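Local coordinates for IclR family transcriptional regulator (Brucella abortus, PDB 5WHM), which represses transcription as an IclR-type regulator, probably binding DNA through its helix-turn-helix domain and a small effector through its C-terminal domain, at residues T6-L11 and R124-M129; A115-A120 and F240-E245; S128-D133 and G148-L153; G155-R160 and V216-V221; V221-K226 and E257-I262. All coordinates share one frame; numbering follows the deposited sequence. Where two conformers were deposited one is given.

In the fold
Four of the contacts are built within the C-terminal domain, and contact 1 joins that domain to the N-terminal arm. All five reach the same antiparallel sheet. Contacts 1 and 3, with centres about 12 Å apart, share S128 and M129 on strand 128-135, and both touch the second subunit. Contact 4 holds the bound acetate. Contact 3, whose centre is about 11 Å from that of contact 4, adds a wall to this pocket: L151 CD1 packs 3.7 Å from V158 CG2. Contact 2 is also about 11 Å from contact 4, centre to centre, and meets it through L242 and N217. Contact 5 continues strand 216-225 from contact 4, the two sharing V221.

Contact 1 of 5, residues T6-L11 and R124-M129; sequences TMLTPL and RDRLSM
R126 reaches out from the tip of a tight β-hairpin to lie along the N-terminal arm at M7, L8 and P10. The hairpin joins strands 118-125 and 128-135 through a type II' turn from D125 to S128, and R126 takes its first inner position, with positive phi (56°). From R126 CB, which has L8 CD2 4.3 Å away, the side chain runs extended as far as NE. R126 CD passes L8 O at 4.0 Å. R126 NE then faces M7 O at 3.9 Å, too far for a bond; both atoms are buried by the contact and have no hydrogen-bonding partner in the model. The guanidinium group turns one face to P10, with P10 CD 3.9 Å from R126 CZ, while the carbonyl oxygens of M7 and L8 approach obliquely. At the tip, R126 NH2 comes 3.3 Å from P10 CG. The same nitrogen forms a salt bridge with E31 of helix 24-33. The arm is thus met by an arginine whose charge is answered by the helix-turn-helix domain. P10 also packs on L69 of the second subunit.

L8 fills the space beside the turn: CD1 touches L127 CD2, and CD2 lies at the edge of the R124 guanidinium. That group is fixed in its plane by two partners. Its NH2 donates to a water, which in turn donates to T6 O, bridging the two segments. R124 NH1 bonds R126 O at 2.8 Å (156°), lying in the carbonyl plane on an oxygen lone pair, and so ties the residue before the turn to its first inner carbonyl.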
# COMPACT_ATOMS: atom_id res chain seq x y z
N THR C 6 -13.56 3.30 15.83
CA THR C 6 -13.55 2.56 14.57
C THR C 6 -14.14 1.17 14.76
O THR C 6 -13.83 0.48 15.75
CB THR C 6 -12.13 2.47 14.02
OG1 THR C 6 -11.56 3.79 13.96
CG2 THR C 6 -12.09 1.87 12.61
N MSE C 7 -15.03 0.77 13.86
CA MSE C 7 -15.68 -0.54 13.99
C MSE C 7 -14.71 -1.71 13.82
O MSE C 7 -13.92 -1.78 12.87
CB MSE C 7 -16.80 -0.68 12.95
CG MSE C 7 -17.74 0.50 12.85
SE MSE C 7 -19.07 0.13 11.46
CE MSE C 7 -20.14 -1.10 12.52
N LEU C 8 -14.81 -2.67 14.74
CA LEU C 8 -14.09 -3.93 14.67
C LEU C 8 -14.88 -5.01 13.94
O LEU C 8 -14.27 -5.92 13.37
CB LEU C 8 -13.77 -4.44 16.08
CG LEU C 8 -13.00 -3.49 16.99
CD1 LEU C 8 -12.80 -4.11 18.36
CD2 LEU C 8 -11.66 -3.13 16.39
N THR C 9 -16.21 -4.94 13.97
CA THR C 9 -17.08 -5.94 13.36
C THR C 9 -18.14 -5.25 12.52
O THR C 9 -19.33 -5.23 12.87
CB THR C 9 -17.74 -6.80 14.44
OG1 THR C 9 -18.50 -5.95 15.30
CG2 THR C 9 -16.69 -7.55 15.25
N PRO C 10 -17.75 -4.66 11.38
CA PRO C 10 -18.70 -3.86 10.60
C PRO C 10 -19.83 -4.65 9.96
O PRO C 10 -20.80 -4.04 9.49
CB PRO C 10 -17.82 -3.20 9.53
CG PRO C 10 -16.64 -4.09 9.41
CD PRO C 10 -16.42 -4.71 10.75
N LEU C 11 -19.75 -5.98 9.92
CA LEU C 11 -20.84 -6.74 9.31
C LEU C 11 -21.87 -7.18 10.36
O LEU C 11 -22.83 -7.88 10.01
CB LEU C 11 -20.28 -7.93 8.53
CG LEU C 11 -19.38 -7.60 7.30
CD1 LEU C 11 -19.39 -8.72 6.28
CD2 LEU C 11 -19.74 -6.28 6.63
N ARG C 124 -2.46 1.70 14.82
CA ARG C 124 -3.39 0.58 14.92
C ARG C 124 -4.36 0.56 13.74
O ARG C 124 -4.83 1.61 13.29
CB ARG C 124 -4.18 0.67 16.22
CG ARG C 124 -5.14 -0.49 16.41
CD ARG C 124 -5.83 -0.42 17.78
NE ARG C 124 -6.79 0.68 17.87
CZ ARG C 124 -8.07 0.59 17.50
NH1 ARG C 124 -8.56 -0.53 16.99
NH2 ARG C 124 -8.86 1.64 17.63
N ASP C 125 -4.66 -0.65 13.25
CA ASP C 125 -5.82 -0.90 12.38
C ASP C 125 -6.52 -2.15 12.91
O ASP C 125 -5.95 -3.25 12.86
CB ASP C 125 -5.43 -1.06 10.89
CG ASP C 125 -6.65 -1.46 9.99
OD1 ASP C 125 -6.76 -2.63 9.55
OD2 ASP C 125 -7.53 -0.60 9.73
N ARG C 126 -7.73 -1.97 13.46
CA ARG C 126 -8.54 -2.99 14.12
C ARG C 126 -7.75 -3.64 15.25
O ARG C 126 -7.46 -2.98 16.25
CB ARG C 126 -9.06 -4.05 13.14
CG ARG C 126 -10.14 -3.50 12.24
CD ARG C 126 -10.97 -4.61 11.63
NE ARG C 126 -11.80 -4.04 10.58
CZ ARG C 126 -12.64 -4.73 9.84
NH1 ARG C 126 -12.78 -6.04 10.01
NH2 ARG C 126 -13.34 -4.09 8.92
N LEU C 127 -7.39 -4.92 15.11
CA LEU C 127 -6.67 -5.63 16.17
C LEU C 127 -5.20 -5.86 15.82
O LEU C 127 -4.57 -6.77 16.37
CB LEU C 127 -7.37 -6.95 16.49
CG LEU C 127 -8.85 -6.85 16.92
CD1 LEU C 127 -9.57 -8.22 16.94
CD2 LEU C 127 -8.98 -6.17 18.28
N SER C 128 -4.63 -5.04 14.92
CA SER C 128 -3.23 -5.15 14.53
C SER C 128 -2.56 -3.78 14.57
O SER C 128 -3.22 -2.73 14.52
CB SER C 128 -3.09 -5.76 13.12
OG SER C 128 -3.59 -7.09 13.07
N MSE C 129 -1.23 -3.79 14.68
CA MSE C 129 -0.38 -2.61 14.50
C MSE C 129 0.20 -2.68 13.10
O MSE C 129 0.68 -3.73 12.68
CB MSE C 129 0.74 -2.57 15.56
CG MSE C 129 0.24 -2.45 17.02
SE MSE C 129 -0.99 -0.95 17.32
CE MSE C 129 0.27 0.51 17.04
O HOH W 1 -11.33 0.53 17.17

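Contact 2 of 5, residues A115-A120 and F240-E245; sequences AKAAVA and FQLPRE
Q241 sends its amide across to the backbone of A115 and K116, while L242 beside it meets A117. The glutamine chain is extended, with CG anti to the backbone N (chi1 171°), and this carries Q241 NE2 to 3.2 Å from A115 O in a weak, bent hydrogen bond (126°). Q241 NE2 is also modelled 2.4 Å from K116 O, too short to be taken at face value, and the exact pose of the amide is therefore doubtful. The second touch is apolar: L242 CD1 rests 3.8 Å from A117 CB.

Two chain corners of the GAF-like C-terminal domain meet in this way. One is the end of helix 101-115, where K116 turns to positive phi (52°) before the chain enters strand 118-125. The other is the loop that leaves strand 229-238 and starts helix 244-265, with P243 at the N-cap. If the amide is placed correctly, its N-H towards A115 O, on the last residue of the helix, may be favoured by the partial negative charge there.

Further out, A115 packs on I251 and L242 on L247, both of helix 244-265. The loop is tied back to the sheet where N217 ND2 donates to L242 O.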
# COMPACT_ATOMS: atom_id res chain seq x y z
N ALA C 115 21.67 1.53 18.66
CA ALA C 115 21.22 0.27 19.24
C ALA C 115 21.56 -0.93 18.38
O ALA C 115 21.35 -2.07 18.83
CB ALA C 115 19.70 0.30 19.48
N LYS C 116 22.03 -0.70 17.15
CA LYS C 116 22.24 -1.75 16.15
C LYS C 116 21.00 -2.62 15.98
O LYS C 116 21.06 -3.85 15.89
CB LYS C 116 23.48 -2.59 16.49
CG LYS C 116 24.73 -1.75 16.74
CD LYS C 116 26.00 -2.59 16.74
CE LYS C 116 27.24 -1.71 16.85
NZ LYS C 116 27.27 -0.66 15.79
N ALA C 117 19.84 -1.96 15.92
CA ALA C 117 18.58 -2.68 15.87
C ALA C 117 17.56 -1.84 15.11
O ALA C 117 17.70 -0.62 14.97
CB ALA C 117 18.08 -3.00 17.27
N ALA C 118 16.49 -2.49 14.66
CA ALA C 118 15.46 -1.80 13.89
C ALA C 118 14.56 -0.91 14.76
O ALA C 118 14.13 -1.30 15.85
CB ALA C 118 14.60 -2.83 13.14
N VAL C 119 14.28 0.30 14.27
CA VAL C 119 13.37 1.24 14.90
C VAL C 119 12.21 1.46 13.93
O VAL C 119 12.44 1.68 12.73
CB VAL C 119 14.07 2.56 15.26
CG1 VAL C 119 13.12 3.58 15.85
CG2 VAL C 119 15.26 2.28 16.26
N ALA C 120 10.97 1.37 14.44
CA ALA C 120 9.79 1.44 13.58
C ALA C 120 8.79 2.42 14.15
O ALA C 120 8.80 2.75 15.34
CB ALA C 120 9.13 0.05 13.38
N PHE C 240 19.27 -12.05 22.02
CA PHE C 240 20.64 -12.11 22.51
C PHE C 240 21.34 -10.76 22.39
O PHE C 240 22.28 -10.48 23.13
CB PHE C 240 21.43 -13.20 21.76
CG PHE C 240 21.96 -12.77 20.41
CD1 PHE C 240 23.24 -12.22 20.28
CD2 PHE C 240 21.19 -12.92 19.25
CE1 PHE C 240 23.73 -11.82 19.03
CE2 PHE C 240 21.68 -12.53 18.00
CZ PHE C 240 22.95 -11.98 17.89
N GLN C 241 20.89 -9.90 21.48
CA GLN C 241 21.49 -8.59 21.32
C GLN C 241 20.87 -7.54 22.23
O GLN C 241 21.55 -6.59 22.64
CB GLN C 241 21.35 -8.14 19.87
CG GLN C 241 21.73 -6.72 19.62
CD GLN C 241 21.54 -6.35 18.17
OE1 GLN C 241 21.15 -7.19 17.34
NE2 GLN C 241 21.82 -5.10 17.84
N LEU C 242 19.59 -7.71 22.57
CA LEU C 242 18.81 -6.72 23.33
C LEU C 242 18.20 -7.40 24.55
O LEU C 242 17.00 -7.68 24.58
CB LEU C 242 17.71 -6.10 22.47
CG LEU C 242 18.16 -5.27 21.27
CD1 LEU C 242 16.96 -4.93 20.39
CD2 LEU C 242 18.84 -3.99 21.74
N PRO C 243 19.01 -7.70 25.56
CA PRO C 243 18.44 -8.24 26.80
C PRO C 243 17.49 -7.26 27.46
O PRO C 243 17.55 -6.05 27.23
CB PRO C 243 19.68 -8.49 27.68
CG PRO C 243 20.79 -8.63 26.70
CD PRO C 243 20.48 -7.71 25.59
N ARG C 244 16.63 -7.80 28.33
CA ARG C 244 15.71 -6.96 29.11
C ARG C 244 16.43 -5.79 29.78
O ARG C 244 15.98 -4.64 29.69
CB ARG C 244 15.01 -7.83 30.17
CG ARG C 244 14.39 -7.04 31.33
CD ARG C 244 13.72 -7.96 32.35
NE ARG C 244 12.57 -8.69 31.80
CZ ARG C 244 11.33 -8.21 31.72
NH1 ARG C 244 11.06 -6.98 32.14
NH2 ARG C 244 10.35 -8.96 31.24
N GLU C 245 17.58 -6.06 30.39
CA GLU C 245 18.32 -5.01 31.10
C GLU C 245 18.75 -3.87 30.17
O GLU C 245 18.64 -2.69 30.53
CB GLU C 245 19.52 -5.61 31.81
CG GLU C 245 20.49 -4.56 32.33
CD GLU C 245 21.53 -5.14 33.28
OE1 GLU C 245 21.53 -6.38 33.47
OE2 GLU C 245 22.33 -4.35 33.81

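Contact 3 of 5, residues S128-D133 and G148-L153; sequences SMVYLD and GSTLPL
The phenol ring of Y131 is met obliquely, squarely neither on a face nor at the edge, by two side chains of 148-153. L151 CD1 touches the far end of the ring, 3.5 Å from Y131 CE1 and equally far from Y131 OH, whereas S149 OG stands near CB and CD2 of the tyrosine. Both hydroxyl groups have polar partners of their own, Y131 OH in N234 and S149 OG in Q146 O.

Beneath the side chains, strand 150-152 forms the outer edge of the chain's six-stranded antiparallel sheet. M129 and L151 make a hydrogen-bonded pair, with M129 N to L151 O at 2.8 Å and a return bond from L151 N to M129 O. Y131 N then donates almost straight to S149 O (172°), and G148 N closes the series at Y131 O. V130 and T150 are a non-hydrogen-bonded pair. Their side chains lie side by side, V130 CG2 to T150 CG2 at 3.8 Å, on the face where T150 also packs on R89 of the second subunit. On the other face the selenomethionine M129 is bent at chi2 (-53°) and chi3, and M129 SE comes 3.5 Å from L153 CD1.

Four backbone bonds therefore hold the edge strand and the residues just before it, while M129, L151 and L153 offer apolar side chains to helix 157-165, the side chain of L151 lying about 4 Å from the bound acetate.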
# COMPACT_ATOMS: atom_id res chain seq x y z
N SER C 128 -4.63 -5.04 14.92
CA SER C 128 -3.23 -5.15 14.53
C SER C 128 -2.56 -3.78 14.57
O SER C 128 -3.22 -2.73 14.52
CB SER C 128 -3.09 -5.76 13.12
OG SER C 128 -3.59 -7.09 13.07
N MSE C 129 -1.23 -3.79 14.68
CA MSE C 129 -0.38 -2.61 14.50
C MSE C 129 0.20 -2.68 13.10
O MSE C 129 0.68 -3.73 12.68
CB MSE C 129 0.74 -2.57 15.56
CG MSE C 129 0.24 -2.45 17.02
SE MSE C 129 -0.99 -0.95 17.32
CE MSE C 129 0.27 0.51 17.04
N VAL C 130 0.12 -1.58 12.35
CA VAL C 130 0.60 -1.50 10.97
C VAL C 130 1.87 -0.66 10.97
O VAL C 130 1.84 0.50 11.40
CB VAL C 130 -0.47 -0.87 10.05
CG1 VAL C 130 0.00 -0.87 8.61
CG2 VAL C 130 -1.82 -1.61 10.21
N TYR C 131 2.94 -1.19 10.40
CA TYR C 131 4.19 -0.43 10.29
C TYR C 131 4.09 0.66 9.21
O TYR C 131 3.87 0.35 8.03
CB TYR C 131 5.32 -1.40 9.95
CG TYR C 131 6.02 -2.02 11.16
CD1 TYR C 131 5.49 -1.94 12.44
CD2 TYR C 131 7.25 -2.62 11.01
CE1 TYR C 131 6.16 -2.49 13.54
CE2 TYR C 131 7.92 -3.16 12.07
CZ TYR C 131 7.38 -3.10 13.33
OH TYR C 131 8.11 -3.65 14.37
N LEU C 132 4.29 1.92 9.59
CA LEU C 132 4.31 3.05 8.66
C LEU C 132 5.71 3.37 8.17
O LEU C 132 5.87 3.90 7.05
CB LEU C 132 3.73 4.30 9.34
CG LEU C 132 2.46 4.04 10.15
CD1 LEU C 132 2.01 5.29 10.95
CD2 LEU C 132 1.36 3.60 9.17
N ASP C 133 6.72 3.06 8.97
CA ASP C 133 8.10 3.34 8.63
C ASP C 133 8.98 2.45 9.50
O ASP C 133 8.59 2.08 10.62
CB ASP C 133 8.47 4.83 8.80
CG ASP C 133 9.66 5.23 7.92
OD1 ASP C 133 10.11 6.39 7.96
OD2 ASP C 133 10.15 4.36 7.16
N GLY C 148 3.56 -1.42 5.93
CA GLY C 148 2.23 -2.00 5.84
C GLY C 148 2.11 -3.41 6.38
O GLY C 148 0.99 -3.93 6.43
N SER C 149 3.21 -4.07 6.76
CA SER C 149 3.12 -5.32 7.50
C SER C 149 2.52 -5.04 8.87
O SER C 149 2.55 -3.90 9.36
CB SER C 149 4.50 -5.97 7.68
OG SER C 149 5.35 -5.12 8.44
N THR C 150 2.01 -6.08 9.51
CA THR C 150 1.30 -5.91 10.76
C THR C 150 1.87 -6.81 11.86
O THR C 150 2.54 -7.81 11.58
CB THR C 150 -0.19 -6.22 10.62
OG1 THR C 150 -0.33 -7.57 10.19
CG2 THR C 150 -0.86 -5.26 9.58
N LEU C 151 1.58 -6.44 13.10
CA LEU C 151 1.84 -7.22 14.29
C LEU C 151 0.56 -7.33 15.10
O LEU C 151 -0.19 -6.35 15.18
CB LEU C 151 2.93 -6.58 15.18
CG LEU C 151 4.35 -6.64 14.63
CD1 LEU C 151 5.19 -5.48 15.09
CD2 LEU C 151 4.97 -7.89 15.14
N PRO C 152 0.32 -8.46 15.75
CA PRO C 152 -0.84 -8.56 16.64
C PRO C 152 -0.72 -7.58 17.81
O PRO C 152 0.37 -7.24 18.26
CB PRO C 152 -0.80 -10.02 17.13
CG PRO C 152 0.67 -10.41 17.02
CD PRO C 152 1.14 -9.69 15.76
N LEU C 153 -1.88 -7.17 18.31
CA LEU C 153 -1.96 -6.15 19.35
C LEU C 153 -1.38 -6.64 20.68
O LEU C 153 -0.53 -5.96 21.28
CB LEU C 153 -3.42 -5.73 19.52
CG LEU C 153 -3.79 -4.26 19.68
CD1 LEU C 153 -3.11 -3.47 18.60
CD2 LEU C 153 -5.32 -4.06 19.64

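Contact 4 of 5, residues G155-R160 and V216-V221; sequences GSSVGR and VNSVAV. With ACY (acetic acid), chain J.
S157, A220 and S218 carry this contact, and S157 lies at its centre. S157 OG, set between the backbone N and the carbonyl carbon (chi1 86°), donates to O of the bound acetate at 2.7 Å. On the strand side S157 OG is 2.7 Å from S218 OG. The latter, S218 OG, is also 3.2 Å from acetate O, a weak approach at best, so the two hydroxyls and the carboxylate oxygen form a compact triangle. The methyl of A220 comes in under the first turn of the helix, with A220 CB 3.2 Å from S157 OG and also against V158.

An anion held at a helix N-terminus is what results. S157 N donates to acetate OXT at 2.8 Å (165°). V158 N donates to acetate O, so both carboxylate oxygens are gripped where the partial positive charge of helix 157-165 should favour them. The acetate probably came from the crystallisation liquor. Its place in the GAF-like C-terminal domain is nonetheless consistent with an effector pocket that accepts a carboxylate.

S156, the N-cap residue, holds the helix start in shape: S156 OG accepts from G159 N at 3.0 Å. From the adjacent strand 229-238, N234 packs against S157, S218 and A220 and gives the acetate a further hydrogen bond from ND2.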
# COMPACT_ATOMS: atom_id res chain seq x y z
N GLY C 155 0.52 -9.10 22.11
CA GLY C 155 1.80 -9.66 22.51
C GLY C 155 3.01 -8.87 22.05
O GLY C 155 4.14 -9.18 22.46
N SER C 156 2.80 -7.85 21.22
CA SER C 156 3.88 -7.03 20.71
C SER C 156 4.09 -5.80 21.59
O SER C 156 3.15 -5.26 22.15
CB SER C 156 3.61 -6.56 19.27
OG SER C 156 2.43 -5.77 19.19
N SER C 157 5.33 -5.33 21.64
CA SER C 157 5.57 -4.08 22.35
C SER C 157 4.76 -2.93 21.75
O SER C 157 4.20 -2.10 22.48
CB SER C 157 7.07 -3.79 22.40
OG SER C 157 7.54 -3.09 21.26
N VAL C 158 4.66 -2.88 20.41
CA VAL C 158 3.94 -1.76 19.79
C VAL C 158 2.46 -1.81 20.15
O VAL C 158 1.86 -0.77 20.45
CB VAL C 158 4.15 -1.73 18.27
CG1 VAL C 158 5.47 -1.07 17.94
CG2 VAL C 158 4.05 -3.13 17.64
N GLY C 159 1.86 -3.00 20.14
CA GLY C 159 0.44 -3.11 20.49
C GLY C 159 0.16 -2.76 21.94
O GLY C 159 -0.87 -2.14 22.26
N ARG C 160 1.05 -3.17 22.85
CA ARG C 160 0.89 -2.88 24.27
C ARG C 160 0.96 -1.39 24.54
O ARG C 160 0.14 -0.84 25.29
CB ARG C 160 1.96 -3.63 25.07
CG ARG C 160 1.69 -5.13 25.13
CD ARG C 160 2.90 -5.95 25.48
NE ARG C 160 2.54 -7.34 25.74
CZ ARG C 160 3.37 -8.25 26.23
NH1 ARG C 160 4.64 -7.93 26.51
NH2 ARG C 160 2.94 -9.49 26.44
N VAL C 216 12.85 -12.61 19.86
CA VAL C 216 12.84 -11.18 19.59
C VAL C 216 12.45 -10.46 20.88
O VAL C 216 11.49 -10.85 21.55
CB VAL C 216 11.87 -10.84 18.44
CG1 VAL C 216 11.67 -9.34 18.31
CG2 VAL C 216 12.39 -11.42 17.10
N ASN C 217 13.21 -9.43 21.24
CA ASN C 217 12.84 -8.53 22.34
C ASN C 217 12.69 -7.12 21.79
O ASN C 217 13.39 -6.73 20.85
CB ASN C 217 13.88 -8.50 23.43
CG ASN C 217 14.08 -9.83 24.10
OD1 ASN C 217 13.25 -10.73 23.99
ND2 ASN C 217 15.19 -9.96 24.82
N SER C 218 11.82 -6.34 22.42
CA SER C 218 11.53 -5.03 21.89
C SER C 218 10.89 -4.17 22.96
O SER C 218 10.33 -4.68 23.95
CB SER C 218 10.62 -5.17 20.65
OG SER C 218 9.90 -3.99 20.39
N VAL C 219 11.04 -2.86 22.80
CA VAL C 219 10.47 -1.88 23.74
C VAL C 219 9.75 -0.85 22.88
O VAL C 219 10.20 -0.56 21.77
CB VAL C 219 11.56 -1.21 24.61
CG1 VAL C 219 12.62 -0.52 23.74
CG2 VAL C 219 10.96 -0.21 25.62
N ALA C 220 8.64 -0.31 23.37
CA ALA C 220 7.86 0.63 22.56
C ALA C 220 7.36 1.77 23.42
O ALA C 220 7.14 1.61 24.64
CB ALA C 220 6.66 -0.06 21.86
N VAL C 221 7.19 2.92 22.79
CA VAL C 221 6.75 4.15 23.46
C VAL C 221 5.69 4.81 22.59
O VAL C 221 5.94 5.06 21.40
CB VAL C 221 7.92 5.12 23.69
CG1 VAL C 221 7.41 6.48 24.17
CG2 VAL C 221 8.92 4.54 24.71
C ACY J . 7.39 -5.75 19.04
O ACY J . 7.01 -4.55 19.10
OXT ACY J . 7.22 -6.59 19.97
CH3 ACY J . 8.06 -6.21 17.78

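Contact 5 of 5, residues V221-K226 and E257-I262; sequences VPLVHK and EMVHNI
V259 pushes its two methyls between V221 and L223, residues whose side chains point from the strand to the helix. V259 CG2 overlaps V221, 3.7 Å from V221 CG1, and the two side chains pass at a slant. The other branch, V259 CG1, stands anti to the backbone N (chi1 169°), which brings it 3.7 Å from L223 CB and close to P222 O as well. The side chains of L223 and V259 run antiparallel, each passing alongside the other. The leucine then continues beyond the valine, and L223 CD2 reaches I262 CG2 at 4.2 Å, one helical turn further on.

Here helix 244-265, the last of the chain, covers one face of the six-stranded antiparallel sheet in the GAF-like C-terminal domain. The segments 221-225 and 257-262 run nearly parallel, with 17° between their directions, and their axes come within 8.9 Å. With so small an angle, alternate strand residues V221 and L223 follow the helix past V259 and I262.

The neighbouring strand 229-238 supplies F233, which packs against L223, V259 and I262. Helix 101-115 lies against the same helix through A104 and L107, both touching I262, while L255 and I256 from the preceding turn of helix 244-265 rest on V221.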
# COMPACT_ATOMS: atom_id res chain seq x y z
N VAL C 221 7.19 2.92 22.79
CA VAL C 221 6.75 4.15 23.46
C VAL C 221 5.69 4.81 22.59
O VAL C 221 5.94 5.06 21.40
CB VAL C 221 7.92 5.12 23.69
CG1 VAL C 221 7.41 6.48 24.17
CG2 VAL C 221 8.92 4.54 24.71
N PRO C 222 4.51 5.12 23.12
CA PRO C 222 3.46 5.71 22.28
C PRO C 222 3.55 7.24 22.27
O PRO C 222 4.19 7.86 23.11
CB PRO C 222 2.17 5.25 22.97
CG PRO C 222 2.57 5.26 24.47
CD PRO C 222 4.06 4.92 24.51
N LEU C 223 2.92 7.83 21.27
CA LEU C 223 2.82 9.28 21.16
C LEU C 223 1.41 9.63 20.71
O LEU C 223 0.96 9.14 19.67
CB LEU C 223 3.85 9.81 20.16
CG LEU C 223 3.66 11.25 19.68
CD1 LEU C 223 3.91 12.20 20.84
CD2 LEU C 223 4.60 11.51 18.54
N VAL C 224 0.71 10.47 21.47
CA VAL C 224 -0.64 10.89 21.10
C VAL C 224 -0.51 12.10 20.18
O VAL C 224 0.02 13.13 20.58
CB VAL C 224 -1.48 11.23 22.33
CG1 VAL C 224 -2.84 11.77 21.90
CG2 VAL C 224 -1.68 10.00 23.21
N HIS C 225 -0.97 11.97 18.93
CA HIS C 225 -0.85 13.03 17.94
C HIS C 225 -2.24 13.48 17.51
O HIS C 225 -3.11 12.65 17.23
CB HIS C 225 -0.04 12.57 16.72
CG HIS C 225 0.44 13.69 15.86
ND1 HIS C 225 -0.01 14.99 16.00
CD2 HIS C 225 1.35 13.72 14.85
CE1 HIS C 225 0.59 15.76 15.11
NE2 HIS C 225 1.41 15.02 14.39
N LYS C 226 -2.44 14.81 17.46
CA LYS C 226 -3.77 15.36 17.20
C LYS C 226 -4.32 14.92 15.85
O LYS C 226 -5.53 14.71 15.72
CB LYS C 226 -3.71 16.89 17.27
CG LYS C 226 -2.53 17.49 16.50
CD LYS C 226 -2.29 18.97 16.82
CE LYS C 226 -3.36 19.88 16.24
NZ LYS C 226 -2.80 21.20 15.83
N GLU C 257 13.00 9.62 25.15
CA GLU C 257 13.53 10.93 24.79
C GLU C 257 13.34 11.21 23.30
O GLU C 257 13.03 12.35 22.92
CB GLU C 257 15.01 11.01 25.17
CG GLU C 257 15.68 12.33 24.80
CD GLU C 257 15.05 13.55 25.48
OE1 GLU C 257 14.35 13.39 26.51
OE2 GLU C 257 15.28 14.68 24.98
N MSE C 258 13.52 10.20 22.46
CA MSE C 258 13.31 10.35 21.00
C MSE C 258 11.88 10.75 20.70
O MSE C 258 11.63 11.69 19.94
CB MSE C 258 13.65 9.05 20.26
CG MSE C 258 13.68 9.22 18.67
SE MSE C 258 13.60 7.47 17.84
CE MSE C 258 11.68 7.09 17.98
N VAL C 259 10.92 10.05 21.30
CA VAL C 259 9.51 10.38 21.09
C VAL C 259 9.22 11.80 21.57
O VAL C 259 8.46 12.55 20.94
CB VAL C 259 8.61 9.34 21.77
CG1 VAL C 259 7.15 9.79 21.82
CG2 VAL C 259 8.72 8.02 21.02
N HIS C 260 9.81 12.21 22.70
CA HIS C 260 9.65 13.59 23.15
C HIS C 260 10.21 14.57 22.13
O HIS C 260 9.61 15.63 21.89
CB HIS C 260 10.33 13.79 24.51
CG HIS C 260 10.09 15.15 25.08
ND1 HIS C 260 10.95 16.21 24.86
CD2 HIS C 260 9.08 15.64 25.84
CE1 HIS C 260 10.48 17.29 25.48
NE2 HIS C 260 9.35 16.97 26.07
N ASN C 261 11.37 14.26 21.54
CA ASN C 261 11.93 15.14 20.52
C ASN C 261 11.01 15.20 19.29
O ASN C 261 10.74 16.28 18.77
CB ASN C 261 13.34 14.67 20.11
CG ASN C 261 14.41 14.91 21.21
OD1 ASN C 261 14.33 15.88 21.97
ND2 ASN C 261 15.41 14.04 21.28
N ILE C 262 10.50 14.05 18.85
CA ILE C 262 9.55 14.03 17.73
C ILE C 262 8.33 14.88 18.07
O ILE C 262 7.88 15.70 17.26
CB ILE C 262 9.15 12.58 17.39
CG1 ILE C 262 10.37 11.80 16.90
CG2 ILE C 262 8.04 12.57 16.31
CD1 ILE C 262 10.09 10.34 16.66